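Local structure of salicylic acid-binding protein 2 (Nicotiana tabacum, 1XKL) at residues F7-G12 against W18-L23; V78-G83 against M239-E244; A128-D133 against A157-Q162; T208-K211 against F217-W220. The protein hydrolyses methyl salicylate to salicylic acid and methanol, releasing the active plant hormone that switches on systemic acquired resistance. One frame throughout, in Å; residues are numbered along the deposited sequence.

Interaction 1. Residues F7-G12 against W18-L23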
loop_
_atom_site.group_PDB
_atom_site.type_symbol
_atom_site.label_atom_id
_atom_site.label_comp_id
_atom_site.label_asym_id
_atom_site.label_seq_id
_atom_site.Cartn_x
_atom_site.Cartn_y
_atom_site.Cartn_z
ATOM N N PHE A 7 11.452 32.096 27.954
ATOM C CA PHE A 7 10.147 31.448 27.924
ATOM C C PHE A 7 10.273 30.024 27.379
ATOM O O PHE A 7 10.749 29.820 26.264
ATOM C CB PHE A 7 9.180 32.237 27.035
ATOM C CG PHE A 7 8.597 33.454 27.695
ATOM C CD1 PHE A 7 7.474 33.347 28.511
ATOM C CD2 PHE A 7 9.175 34.705 27.511
ATOM C CE1 PHE A 7 6.933 34.472 29.137
ATOM C CE2 PHE A 7 8.645 35.840 28.132
ATOM C CZ PHE A 7 7.521 35.724 28.945
ATOM N N VAL A 8 9.855 29.046 28.178
ATOM C CA VAL A 8 9.894 27.650 27.774
ATOM C C VAL A 8 8.459 27.256 27.490
ATOM O O VAL A 8 7.635 27.160 28.409
ATOM C CB VAL A 8 10.477 26.779 28.888
ATOM C CG1 VAL A 8 10.353 25.307 28.529
ATOM C CG2 VAL A 8 11.941 27.157 29.108
ATOM N N LEU A 9 8.162 27.038 26.211
ATOM C CA LEU A 9 6.814 26.697 25.784
ATOM C C LEU A 9 6.632 25.190 25.632
ATOM O O LEU A 9 7.362 24.530 24.900
ATOM C CB LEU A 9 6.491 27.425 24.475
ATOM C CG LEU A 9 6.803 28.930 24.429
ATOM C CD1 LEU A 9 6.275 29.514 23.112
ATOM C CD2 LEU A 9 6.147 29.644 25.611
ATOM N N VAL A 10 5.641 24.662 26.336
ATOM C CA VAL A 10 5.360 23.234 26.336
ATOM C C VAL A 10 3.987 22.953 25.767
ATOM O O VAL A 10 2.962 23.318 26.356
ATOM C CB VAL A 10 5.445 22.696 27.758
ATOM C CG1 VAL A 10 5.357 21.185 27.767
ATOM C CG2 VAL A 10 6.731 23.186 28.402
ATOM N N HIS A 11 3.982 22.283 24.619
ATOM C CA HIS A 11 2.763 21.933 23.902
ATOM C C HIS A 11 1.922 20.863 24.606
ATOM O O HIS A 11 2.369 20.231 25.564
ATOM C CB HIS A 11 3.128 21.446 22.498
ATOM C CG HIS A 11 3.910 20.172 22.494
ATOM N ND1 HIS A 11 3.325 18.937 22.684
ATOM C CD2 HIS A 11 5.237 19.941 22.367
ATOM C CE1 HIS A 11 4.256 18.002 22.675
ATOM N NE2 HIS A 11 5.428 18.583 22.483
ATOM N N GLY A 12 0.709 20.670 24.097
ATOM C CA GLY A 12 -0.202 19.691 24.647
ATOM C C GLY A 12 -0.127 18.373 23.899
ATOM O O GLY A 12 0.747 18.178 23.057
ATOM N N TRP A 18 5.791 23.197 17.059
ATOM C CA TRP A 18 5.222 23.935 15.948
ATOM C C TRP A 18 3.970 24.739 16.313
ATOM O O TRP A 18 3.714 25.783 15.717
ATOM C CB TRP A 18 4.870 22.986 14.808
ATOM C CG TRP A 18 3.882 21.923 15.178
ATOM C CD1 TRP A 18 4.160 20.649 15.590
ATOM C CD2 TRP A 18 2.454 22.019 15.115
ATOM N NE1 TRP A 18 2.993 19.942 15.776
ATOM C CE2 TRP A 18 1.931 20.760 15.491
ATOM C CE3 TRP A 18 1.565 23.045 14.774
ATOM C CZ2 TRP A 18 0.559 20.499 15.533
ATOM C CZ3 TRP A 18 0.198 22.790 14.815
ATOM C CH2 TRP A 18 -0.292 21.522 15.192
ATOM N N SER A 19 3.193 24.260 17.286
ATOM C CA SER A 19 1.970 24.956 17.651
ATOM C C SER A 19 2.200 26.384 18.134
ATOM O O SER A 19 1.307 27.227 18.048
ATOM C CB SER A 19 1.158 24.155 18.694
ATOM O OG SER A 19 1.896 23.838 19.863
ATOM N N TRP A 20 3.405 26.662 18.614
ATOM C CA TRP A 20 3.741 27.992 19.109
ATOM C C TRP A 20 4.328 28.902 18.034
ATOM O O TRP A 20 4.863 29.966 18.353
ATOM C CB TRP A 20 4.756 27.880 20.246
ATOM C CG TRP A 20 4.336 26.971 21.358
ATOM C CD1 TRP A 20 4.747 25.678 21.577
ATOM C CD2 TRP A 20 3.440 27.294 22.425
ATOM N NE1 TRP A 20 4.160 25.184 22.721
ATOM C CE2 TRP A 20 3.355 26.156 23.260
ATOM C CE3 TRP A 20 2.701 28.436 22.757
ATOM C CZ2 TRP A 20 2.559 26.131 24.410
ATOM C CZ3 TRP A 20 1.906 28.410 23.902
ATOM C CH2 TRP A 20 1.844 27.262 24.714
ATOM N N TYR A 21 4.219 28.519 16.765
ATOM C CA TYR A 21 4.834 29.335 15.712
ATOM C C TYR A 21 4.362 30.787 15.610
ATOM O O TYR A 21 5.137 31.657 15.207
ATOM C CB TYR A 21 4.719 28.636 14.347
ATOM C CG TYR A 21 3.403 28.815 13.631
ATOM C CD1 TYR A 21 3.302 29.643 12.510
ATOM C CD2 TYR A 21 2.264 28.136 14.050
ATOM C CE1 TYR A 21 2.097 29.788 11.821
ATOM C CE2 TYR A 21 1.055 28.274 13.373
ATOM C CZ TYR A 21 0.981 29.100 12.257
ATOM O OH TYR A 21 -0.217 29.208 11.586
ATOM N N LYS A 22 3.109 31.056 15.967
ATOM C CA LYS A 22 2.593 32.429 15.915
ATOM C C LYS A 22 2.987 33.216 17.159
ATOM O O LYS A 22 3.192 34.430 17.095
ATOM C CB LYS A 22 1.069 32.433 15.784
ATOM C CG LYS A 22 0.550 32.074 14.413
ATOM C CD LYS A 22 -0.957 31.945 14.437
ATOM C CE LYS A 22 -1.532 31.913 13.035
ATOM N NZ LYS A 22 -2.989 31.602 13.057
ATOM N N LEU A 23 3.084 32.533 18.296
ATOM C CA LEU A 23 3.452 33.202 19.542
ATOM C C LEU A 23 4.943 33.490 19.661
ATOM O O LEU A 23 5.334 34.575 20.090
ATOM C CB LEU A 23 3.020 32.371 20.756
ATOM C CG LEU A 23 3.296 33.039 22.108
ATOM C CD1 LEU A 23 2.448 34.305 22.206
ATOM C CD2 LEU A 23 2.955 32.092 23.271
HETATM O O HOH W 1 6.384 23.085 22.981
HETATM O O HOH W 2 -0.043 22.680 21.973
#

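Interaction 2. Residues V78-G83 against M239-E244. With STH (2-amino-4H-1,3-benzoxathiin-4-ol), chain E.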
loop_
_atom_site.group_PDB
_atom_site.type_symbol
_atom_site.label_atom_id
_atom_site.label_comp_id
_atom_site.label_asym_id
_atom_site.label_seq_id
_atom_site.Cartn_x
_atom_site.Cartn_y
_atom_site.Cartn_z
ATOM N N VAL A 78 5.516 27.713 30.253
ATOM C CA VAL A 78 4.170 27.901 29.750
ATOM C C VAL A 78 3.716 26.551 29.208
ATOM O O VAL A 78 4.265 26.039 28.231
ATOM C CB VAL A 78 4.127 28.988 28.652
ATOM C CG1 VAL A 78 2.688 29.212 28.182
ATOM C CG2 VAL A 78 4.698 30.293 29.213
ATOM N N GLY A 79 2.733 25.968 29.888
ATOM C CA GLY A 79 2.216 24.676 29.496
ATOM C C GLY A 79 0.810 24.761 28.958
ATOM O O GLY A 79 -0.079 25.356 29.566
ATOM N N HIS A 80 0.601 24.154 27.804
ATOM C CA HIS A 80 -0.702 24.158 27.169
ATOM C C HIS A 80 -1.333 22.769 27.206
ATOM O O HIS A 80 -0.653 21.766 26.971
ATOM C CB HIS A 80 -0.549 24.629 25.721
ATOM C CG HIS A 80 -1.792 24.475 24.898
ATOM N ND1 HIS A 80 -1.890 23.576 23.862
ATOM C CD2 HIS A 80 -2.991 25.103 24.970
ATOM C CE1 HIS A 80 -3.100 23.652 23.327
ATOM N NE2 HIS A 80 -3.785 24.571 23.981
ATOM N N SER A 81 -2.632 22.725 27.503
ATOM C CA SER A 81 -3.324 21.565 27.552
ATOM C C SER A 81 -2.626 20.512 28.449
ATOM O O SER A 81 -2.365 20.800 29.618
ATOM C CB SER A 81 -3.502 21.072 26.120
ATOM O OG SER A 81 -4.501 20.243 25.611
ATOM N N LEU A 82 -2.319 19.327 27.918
ATOM C CA LEU A 82 -1.656 18.262 28.672
ATOM C C LEU A 82 -0.265 18.702 29.104
ATOM O O LEU A 82 0.353 18.078 29.963
ATOM C CB LEU A 82 -1.539 16.981 27.818
ATOM C CG LEU A 82 -0.831 15.769 28.447
ATOM C CD1 LEU A 82 -1.606 15.354 29.696
ATOM C CD2 LEU A 82 -0.750 14.593 27.464
ATOM N N GLY A 83 0.215 19.791 28.508
ATOM C CA GLY A 83 1.537 20.305 28.826
ATOM C C GLY A 83 1.667 20.715 30.274
ATOM O O GLY A 83 2.770 20.752 30.823
HETATM N N MSE A 239 -7.069 26.543 21.327
HETATM C CA MSE A 239 -5.778 26.910 20.737
HETATM C C MSE A 239 -5.535 28.418 20.750
HETATM O O MSE A 239 -5.376 29.047 19.698
HETATM C CB MSE A 239 -5.704 26.387 19.300
HETATM C CG MSE A 239 -4.766 25.203 19.096
HETATM SE SE MSE A 239 -5.146 23.688 20.237
HETATM C CE MSE A 239 -7.029 23.601 19.957
ATOM N N ALA A 240 -5.486 28.989 21.946
ATOM C CA ALA A 240 -5.285 30.421 22.099
ATOM C C ALA A 240 -4.051 30.967 21.376
ATOM O O ALA A 240 -4.084 32.090 20.879
ATOM C CB ALA A 240 -5.220 30.773 23.587
HETATM N N MSE A 241 -2.970 30.189 21.310
HETATM C CA MSE A 241 -1.750 30.666 20.654
HETATM C C MSE A 241 -1.898 30.781 19.143
HETATM O O MSE A 241 -1.019 31.316 18.461
HETATM C CB MSE A 241 -0.544 29.771 20.982
HETATM C CG MSE A 241 -0.538 28.418 20.297
HETATM SE SE MSE A 241 -1.754 27.157 21.140
HETATM C CE MSE A 241 -0.493 26.321 22.333
ATOM N N LEU A 242 -3.016 30.276 18.635
ATOM C CA LEU A 242 -3.317 30.317 17.216
ATOM C C LEU A 242 -4.426 31.318 16.896
ATOM O O LEU A 242 -4.315 32.067 15.933
ATOM C CB LEU A 242 -3.713 28.927 16.717
ATOM C CG LEU A 242 -2.616 27.859 16.768
ATOM C CD1 LEU A 242 -3.192 26.554 16.258
ATOM C CD2 LEU A 242 -1.409 28.284 15.918
ATOM N N CYS A 243 -5.490 31.352 17.698
ATOM C CA CYS A 243 -6.574 32.297 17.427
ATOM C C CYS A 243 -6.381 33.672 18.076
ATOM O O CYS A 243 -6.936 34.665 17.604
ATOM C CB CYS A 243 -7.922 31.712 17.853
ATOM S SG CYS A 243 -8.022 31.268 19.595
ATOM N N GLU A 244 -5.599 33.740 19.149
ATOM C CA GLU A 244 -5.358 35.014 19.829
ATOM C C GLU A 244 -3.913 35.145 20.314
ATOM O O GLU A 244 -3.671 35.421 21.487
ATOM C CB GLU A 244 -6.303 35.154 21.026
ATOM C CG GLU A 244 -7.784 35.036 20.686
ATOM C CD GLU A 244 -8.308 36.216 19.888
ATOM O OE1 GLU A 244 -9.490 36.176 19.478
ATOM O OE2 GLU A 244 -7.542 37.183 19.673
HETATM C C8 STH E . -4.876 17.045 26.065
HETATM O O8 STH E . -4.442 16.090 26.930
HETATM C C1 STH E . -6.328 17.272 25.808
HETATM C C2 STH E . -6.747 18.323 24.849
HETATM C C3 STH E . -8.134 18.536 24.605
HETATM C C4 STH E . -9.115 17.726 25.259
HETATM C C5 STH E . -8.721 16.706 26.178
HETATM C C6 STH E . -7.354 16.474 26.439
HETATM C C7 STH E . -4.471 19.177 24.681
HETATM O O2 STH E . -5.801 19.150 24.190
HETATM N N7 STH E . -3.638 19.520 23.625
HETATM S S7 STH E . -3.924 17.850 25.420
#

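Interaction 3. Residues A128-D133 against A157-Q162. With STH (2-amino-4H-1,3-benzoxathiin-4-ol), chain E.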
loop_
_atom_site.group_PDB
_atom_site.type_symbol
_atom_site.label_atom_id
_atom_site.label_comp_id
_atom_site.label_asym_id
_atom_site.label_seq_id
_atom_site.Cartn_x
_atom_site.Cartn_y
_atom_site.Cartn_z
ATOM N N ALA A 128 -18.465 10.819 26.855
ATOM C CA ALA A 128 -17.737 10.022 25.879
ATOM C C ALA A 128 -17.960 10.459 24.432
ATOM O O ALA A 128 -17.270 9.982 23.528
ATOM C CB ALA A 128 -18.100 8.552 26.042
ATOM N N GLU A 129 -18.912 11.361 24.208
ATOM C CA GLU A 129 -19.192 11.832 22.854
ATOM C C GLU A 129 -18.453 13.114 22.512
ATOM O O GLU A 129 -18.449 13.547 21.358
ATOM C CB GLU A 129 -20.693 12.055 22.651
ATOM C CG GLU A 129 -21.532 10.813 22.868
ATOM C CD GLU A 129 -22.815 10.823 22.053
ATOM O OE1 GLU A 129 -23.587 11.806 22.158
ATOM O OE2 GLU A 129 -23.044 9.842 21.310
ATOM N N ASN A 130 -17.833 13.727 23.513
ATOM C CA ASN A 130 -17.092 14.956 23.273
ATOM C C ASN A 130 -15.812 14.618 22.505
ATOM O O ASN A 130 -15.187 15.500 21.921
ATOM C CB ASN A 130 -16.730 15.636 24.597
ATOM C CG ASN A 130 -16.376 17.108 24.421
ATOM O OD1 ASN A 130 -17.223 17.912 24.027
ATOM N ND2 ASN A 130 -15.123 17.467 24.708
ATOM N N TRP A 131 -15.438 13.339 22.502
ATOM C CA TRP A 131 -14.218 12.892 21.825
ATOM C C TRP A 131 -14.342 12.748 20.314
ATOM O O TRP A 131 -13.334 12.702 19.602
ATOM C CB TRP A 131 -13.733 11.565 22.415
ATOM C CG TRP A 131 -13.256 11.684 23.830
ATOM C CD1 TRP A 131 -13.902 11.254 24.955
ATOM C CD2 TRP A 131 -12.046 12.308 24.275
ATOM N NE1 TRP A 131 -13.170 11.573 26.074
ATOM C CE2 TRP A 131 -12.026 12.220 25.686
ATOM C CE3 TRP A 131 -10.975 12.934 23.619
ATOM C CZ2 TRP A 131 -10.978 12.736 26.456
ATOM C CZ3 TRP A 131 -9.932 13.448 24.387
ATOM C CH2 TRP A 131 -9.944 13.342 25.794
ATOM N N LEU A 132 -15.576 12.667 19.832
ATOM C CA LEU A 132 -15.846 12.532 18.408
ATOM C C LEU A 132 -15.050 11.408 17.755
ATOM O O LEU A 132 -15.157 10.250 18.150
ATOM C CB LEU A 132 -15.569 13.859 17.690
ATOM C CG LEU A 132 -16.455 15.049 18.068
ATOM C CD1 LEU A 132 -16.131 16.239 17.182
ATOM C CD2 LEU A 132 -17.915 14.672 17.923
ATOM N N ASP A 133 -14.241 11.749 16.760
ATOM C CA ASP A 133 -13.467 10.739 16.058
ATOM C C ASP A 133 -12.085 10.478 16.640
ATOM O O ASP A 133 -11.207 9.972 15.945
ATOM C CB ASP A 133 -13.329 11.128 14.589
ATOM C CG ASP A 133 -12.651 12.465 14.410
ATOM O OD1 ASP A 133 -12.392 12.843 13.251
ATOM O OD2 ASP A 133 -12.377 13.136 15.429
ATOM N N ALA A 157 -11.446 20.070 14.537
ATOM C CA ALA A 157 -12.250 21.147 13.968
ATOM C C ALA A 157 -13.413 21.653 14.813
ATOM O O ALA A 157 -13.706 22.847 14.805
ATOM C CB ALA A 157 -12.762 20.728 12.602
ATOM N N HIS A 158 -14.069 20.748 15.535
ATOM C CA HIS A 158 -15.229 21.105 16.340
ATOM C C HIS A 158 -15.006 21.253 17.840
ATOM O O HIS A 158 -15.837 21.839 18.537
ATOM C CB HIS A 158 -16.349 20.086 16.102
ATOM C CG HIS A 158 -16.931 20.134 14.724
ATOM N ND1 HIS A 158 -16.571 19.251 13.723
ATOM C CD2 HIS A 158 -17.855 20.958 14.178
ATOM C CE1 HIS A 158 -17.251 19.531 12.626
ATOM N NE2 HIS A 158 -18.038 20.565 12.875
ATOM N N LYS A 159 -13.899 20.730 18.349
ATOM C CA LYS A 159 -13.646 20.821 19.778
ATOM C C LYS A 159 -12.388 21.593 20.145
ATOM O O LYS A 159 -12.255 22.073 21.273
ATOM C CB LYS A 159 -13.576 19.418 20.381
ATOM C CG LYS A 159 -14.841 18.595 20.187
ATOM C CD LYS A 159 -16.033 19.218 20.892
ATOM C CE LYS A 159 -17.229 18.276 20.892
ATOM N NZ LYS A 159 -18.397 18.848 21.614
ATOM N N LEU A 160 -11.470 21.734 19.198
ATOM C CA LEU A 160 -10.235 22.434 19.499
ATOM C C LEU A 160 -9.976 23.706 18.687
ATOM O O LEU A 160 -9.505 24.707 19.228
ATOM C CB LEU A 160 -9.052 21.467 19.340
ATOM C CG LEU A 160 -9.003 20.191 20.201
ATOM C CD1 LEU A 160 -7.588 19.604 20.157
ATOM C CD2 LEU A 160 -9.379 20.505 21.626
ATOM N N TYR A 161 -10.308 23.670 17.400
ATOM C CA TYR A 161 -10.069 24.800 16.507
ATOM C C TYR A 161 -11.338 25.482 15.973
ATOM O O TYR A 161 -11.284 26.150 14.942
ATOM C CB TYR A 161 -9.234 24.324 15.305
ATOM C CG TYR A 161 -7.844 23.796 15.631
ATOM C CD1 TYR A 161 -7.668 22.649 16.410
ATOM C CD2 TYR A 161 -6.705 24.460 15.177
ATOM C CE1 TYR A 161 -6.388 22.180 16.733
ATOM C CE2 TYR A 161 -5.422 23.999 15.495
ATOM C CZ TYR A 161 -5.272 22.864 16.275
ATOM O OH TYR A 161 -4.010 22.436 16.624
ATOM N N GLN A 162 -12.465 25.346 16.669
ATOM C CA GLN A 162 -13.704 25.930 16.162
ATOM C C GLN A 162 -13.638 27.443 15.896
ATOM O O GLN A 162 -14.437 27.972 15.124
ATOM C CB GLN A 162 -14.898 25.572 17.084
ATOM C CG GLN A 162 -15.190 26.494 18.272
ATOM C CD GLN A 162 -14.322 26.228 19.480
ATOM O OE1 GLN A 162 -13.512 25.303 19.493
ATOM N NE2 GLN A 162 -14.480 27.051 20.507
HETATM C C8 STH E . -4.876 17.045 26.065
HETATM O O8 STH E . -4.442 16.090 26.930
HETATM C C1 STH E . -6.328 17.272 25.808
HETATM C C2 STH E . -6.747 18.323 24.849
HETATM C C3 STH E . -8.134 18.536 24.605
HETATM C C4 STH E . -9.115 17.726 25.259
HETATM C C5 STH E . -8.721 16.706 26.178
HETATM C C6 STH E . -7.354 16.474 26.439
HETATM C C7 STH E . -4.471 19.177 24.681
HETATM O O2 STH E . -5.801 19.150 24.190
HETATM N N7 STH E . -3.638 19.520 23.625
HETATM S S7 STH E . -3.924 17.850 25.420
HETATM O O HOH W 3 -19.537 16.255 21.305
#

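Interaction 4. Residues T208-K211 against F217-W220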
loop_
_atom_site.group_PDB
_atom_site.type_symbol
_atom_site.label_atom_id
_atom_site.label_comp_id
_atom_site.label_asym_id
_atom_site.label_seq_id
_atom_site.Cartn_x
_atom_site.Cartn_y
_atom_site.Cartn_z
ATOM N N THR A 208 -12.157 31.142 27.670
ATOM C CA THR A 208 -13.616 31.105 27.777
ATOM C C THR A 208 -14.366 30.309 26.724
ATOM O O THR A 208 -15.415 29.741 27.015
ATOM C CB THR A 208 -14.226 32.548 27.805
ATOM O OG1 THR A 208 -14.186 33.122 26.493
ATOM C CG2 THR A 208 -13.449 33.444 28.759
ATOM N N GLU A 209 -13.845 30.251 25.505
ATOM C CA GLU A 209 -14.541 29.526 24.449
ATOM C C GLU A 209 -13.996 28.133 24.179
ATOM O O GLU A 209 -14.349 27.503 23.186
ATOM C CB GLU A 209 -14.514 30.347 23.164
ATOM C CG GLU A 209 -15.148 31.713 23.321
ATOM C CD GLU A 209 -16.580 31.621 23.800
ATOM O OE1 GLU A 209 -17.380 30.924 23.140
ATOM O OE2 GLU A 209 -16.908 32.240 24.837
ATOM N N ASP A 210 -13.150 27.650 25.075
ATOM C CA ASP A 210 -12.559 26.332 24.928
ATOM C C ASP A 210 -13.618 25.236 24.929
ATOM O O ASP A 210 -14.437 25.163 25.845
ATOM C CB ASP A 210 -11.585 26.074 26.074
ATOM C CG ASP A 210 -10.594 24.978 25.761
ATOM O OD1 ASP A 210 -10.984 23.972 25.130
ATOM O OD2 ASP A 210 -9.420 25.123 26.161
ATOM N N LYS A 211 -13.596 24.379 23.910
ATOM C CA LYS A 211 -14.536 23.266 23.827
ATOM C C LYS A 211 -13.852 21.925 24.097
ATOM O O LYS A 211 -14.524 20.902 24.211
ATOM C CB LYS A 211 -15.196 23.191 22.447
ATOM C CG LYS A 211 -16.345 24.154 22.202
ATOM C CD LYS A 211 -17.212 23.588 21.090
ATOM C CE LYS A 211 -18.427 24.450 20.823
ATOM N NZ LYS A 211 -18.041 25.762 20.213
ATOM N N PHE A 217 -14.457 23.440 33.546
ATOM C CA PHE A 217 -13.451 22.581 34.160
ATOM C C PHE A 217 -12.188 23.376 34.462
ATOM O O PHE A 217 -11.472 23.087 35.421
ATOM C CB PHE A 217 -13.103 21.393 33.261
ATOM C CG PHE A 217 -12.138 20.437 33.895
ATOM C CD1 PHE A 217 -12.557 19.563 34.895
ATOM C CD2 PHE A 217 -10.793 20.462 33.548
ATOM C CE1 PHE A 217 -11.646 18.732 35.541
ATOM C CE2 PHE A 217 -9.879 19.636 34.187
ATOM C CZ PHE A 217 -10.301 18.769 35.188
ATOM N N GLN A 218 -11.902 24.367 33.626
ATOM C CA GLN A 218 -10.741 25.203 33.846
ATOM C C GLN A 218 -10.950 25.965 35.159
ATOM O O GLN A 218 -10.060 26.007 36.011
ATOM C CB GLN A 218 -10.560 26.180 32.679
ATOM C CG GLN A 218 -10.135 25.532 31.362
ATOM C CD GLN A 218 -9.925 26.560 30.267
ATOM O OE1 GLN A 218 -9.299 27.592 30.490
ATOM N NE2 GLN A 218 -10.441 26.282 29.081
ATOM N N ARG A 219 -12.130 26.556 35.333
ATOM C CA ARG A 219 -12.421 27.295 36.564
ATOM C C ARG A 219 -12.497 26.325 37.740
ATOM O O ARG A 219 -12.210 26.693 38.879
ATOM C CB ARG A 219 -13.739 28.066 36.433
ATOM C CG ARG A 219 -13.908 28.766 35.091
ATOM C CD ARG A 219 -14.372 30.210 35.223
ATOM N NE ARG A 219 -13.266 31.125 35.528
ATOM C CZ ARG A 219 -12.890 32.131 34.741
ATOM N NH1 ARG A 219 -11.880 32.910 35.100
ATOM N NH2 ARG A 219 -13.523 32.352 33.595
ATOM N N TRP A 220 -12.877 25.082 37.457
ATOM C CA TRP A 220 -12.965 24.069 38.495
ATOM C C TRP A 220 -11.583 23.817 39.083
ATOM O O TRP A 220 -11.428 23.683 40.296
ATOM C CB TRP A 220 -13.515 22.763 37.932
ATOM C CG TRP A 220 -13.665 21.717 38.980
ATOM C CD1 TRP A 220 -14.744 21.522 39.802
ATOM C CD2 TRP A 220 -12.673 20.769 39.391
ATOM N NE1 TRP A 220 -14.479 20.517 40.700
ATOM C CE2 TRP A 220 -13.217 20.037 40.471
ATOM C CE3 TRP A 220 -11.377 20.470 38.955
ATOM C CZ2 TRP A 220 -12.508 19.024 41.121
ATOM C CZ3 TRP A 220 -10.668 19.461 39.601
ATOM C CH2 TRP A 220 -11.237 18.750 40.674
#

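Interaction 1. Residues F7-G12 against W18-L23
Trp20 lies across Leu9 and accounts, with it, for most of the 250 Å² buried between residues 7-12, the end of strand 6-10 and the loop after it, and residues 18-23. Leu9 CB stands over the five-membered ring of Trp20, 3.5 Å from CB to the centroid and only 6° off the ring normal, a CH-pi contact. Trp20 CG lies anti to its carbonyl carbon (chi1 -54°), turning the indole toward the strand. Leu9 CD1 reaches the root of the side chain, Trp20 CB and CG, both at 3.6 Å. On the opposite face, toward the rim, sits OG of Ser19, a hydroxyl bonded to the carbonyl of Gly16. The indole edge follows the strand backbone, with Val10 O 3.4 Å from Trp20 CZ2 and close to the ring plane. His11 N and Trp20 NE1 also approach at the edge, but both are donors and cannot bond each other. A water lies between them: it donates to Leu9 O over 2.6 Å and accepts, weakly, from His11 N and Trp20 NE1. A second water joins Gly12 N to Ser19 OG, and a smaller apolar touch links Leu9 CD1 with Leu23 CD2. The contact packs the loop before helix 23-29 against strand 6-10, which runs parallel between strands 33-36 and 75-80; Trp20 extends to His80 on the latter, and Leu23 leans on helix 245-258.

Interaction 2. Residues V78-G83 against M239-E244
His80 meets two selenomethionines of residues 239-244 from different directions, and these three buried side chains make up nearly all of the contact. The CH-pi component comes from Met241. Its terminal CE lies over one face of the imidazole, 3.5 Å from the ring centroid, with its nearest ring atoms CG and ND1. Met241 SE stands over that same face but higher, 4.3 Å from the His80 centroid, so the methyl slants down onto the ring; bends at chi2 and chi3 bring it there. The opposite face is covered by Ser81 CB, the next residue along the chain, which leaves the ring sandwiched. The second selenium-aromatic contact is made at the edge: Met239 SE is 3.7 Å from His80 CE1 and 74° off the ring normal.

Polar bonds fix the surroundings. His80 NE2 is hydrogen-bonded to the carbonyl of His238, just ahead of Met239, while Met239 O accepts from both Leu242 N and Cys243 N at the start of the short helix 240-243. Gly83 N bonds His80 O over 2.6 Å, closing a type II' turn.

Covalent bonding marks the site itself. Ser81 OG is joined to C7 of the bound benzoxathiin at 1.4 Å, and Leu82 CB lies 3.2 Å from its O8. With phi 52° and psi -124°, Ser81 occupies the strained nucleophile elbow, Gly-His-Ser-Leu-Gly, that links strand 75-80 to helix 83-93 in alpha/beta hydrolases, its OG hydrogen-bonded to the charge-relay His238.

Interaction 3. Residues A128-D133 against A157-Q162
In what is probably the cap over the active site of this alpha/beta hydrolase, the loop 128-133, which holds a type I turn from Glu129 to Leu132, meets helix 153-160. Lys159, a salicylate-binding residue, and Asn130 form the centre of the contact, and their CA atoms are the closest pair across the segments. Lys159 NZ donates to Asn130 OD1 over 2.8 Å, arriving 39° out of the carbonyl plane rather than along a lone pair, so the bond is short but not ideally directed. With its CG anti to the backbone N (chi1 -161°), Asn130 presents its amide oxygen to the ammonium group. The methylenes of Lys159 run beside the Asn130 backbone, CG and CE each 3.6 Å from Asn130 O. Leu132 adds an apolar margin, its CD1 touching CB of His158 and CG of Lys159 at 4.0 Å each, crossing both side chains at about a right angle. On the pocket side, neighbouring residues of the two segments reach the bound benzoxathiin: Trp131 CH2 lies 3.6 Å from its C5, and Leu160 CD2 3.8 Å from its C3. A water is a second partner of the ammonium group, accepting from Lys159 NZ at 2.8 Å and donating to Glu129 O.

Interaction 4. Residues T208-K211 against F217-W220
The carboxylate of Asp210 and the amide of Gln218 are the flat groups here, and they meet with their planes turned 77° apart, nearly perpendicular. Gln218 NE2 stands above the carboxylate plane, on the flank between CB and OD2. Asp210 is the acid of the Ser-His-Asp charge relay in this alpha/beta hydrolase, carried on the loop after strand 202-207, while Gln218 projects from helix 215-225. NE2 of Gln218 is 3.6 Å from Asp210 CG, and the side chains cross at about a right angle. Although Gln218 NE2 also comes within 3.3 Å of Asp210 OD2, the angle there is too poor for a hydrogen bond, so the touch is one of packing.

What fixes each group lies just outside the contact: Asp210 OD2 is hydrogen-bonded to ND1 of the catalytic His238, and OD1 accepts from the backbone N of both Gly212 and Ile213, so both carboxylate oxygens are held. The amide of Gln218 is likewise secured at both ends, NE2 donating to Ile213 O and OE1 accepting from Cys207 N. Gln218 therefore ties the end of strand 202-207 to the loop that itself binds Asp210, consistent with a second-shell residue behind the acid. Beyond CG its chain is extended, with chi2 at -178°, which carries the amide from the helix across to the loop and leaves Gln218 NE2 3.2 Å from Asp210 CB.

From the N terminus, interaction 1 comes first and closes a short loop, folding the segment after strand 6-10 back onto that strand. Interaction 2 spans by far the longest stretch, bringing the nucleophile elbow at the end of strand 75-80 to the helix 240-243 near the C terminus. Interactions 3 and 4 are both nested inside that loop, one following the other: the former joins two parts of the probable cap, the latter the acid loop to helix 215-225. Interactions 1 and 2 share the central sheet, Val10 N lying 2.7 Å from Val78 O. Met239 touches Leu160 and Tyr161, joining interactions 2 and 3, while Lys211 packs on His158 and Lys159, joining interactions 3 and 4.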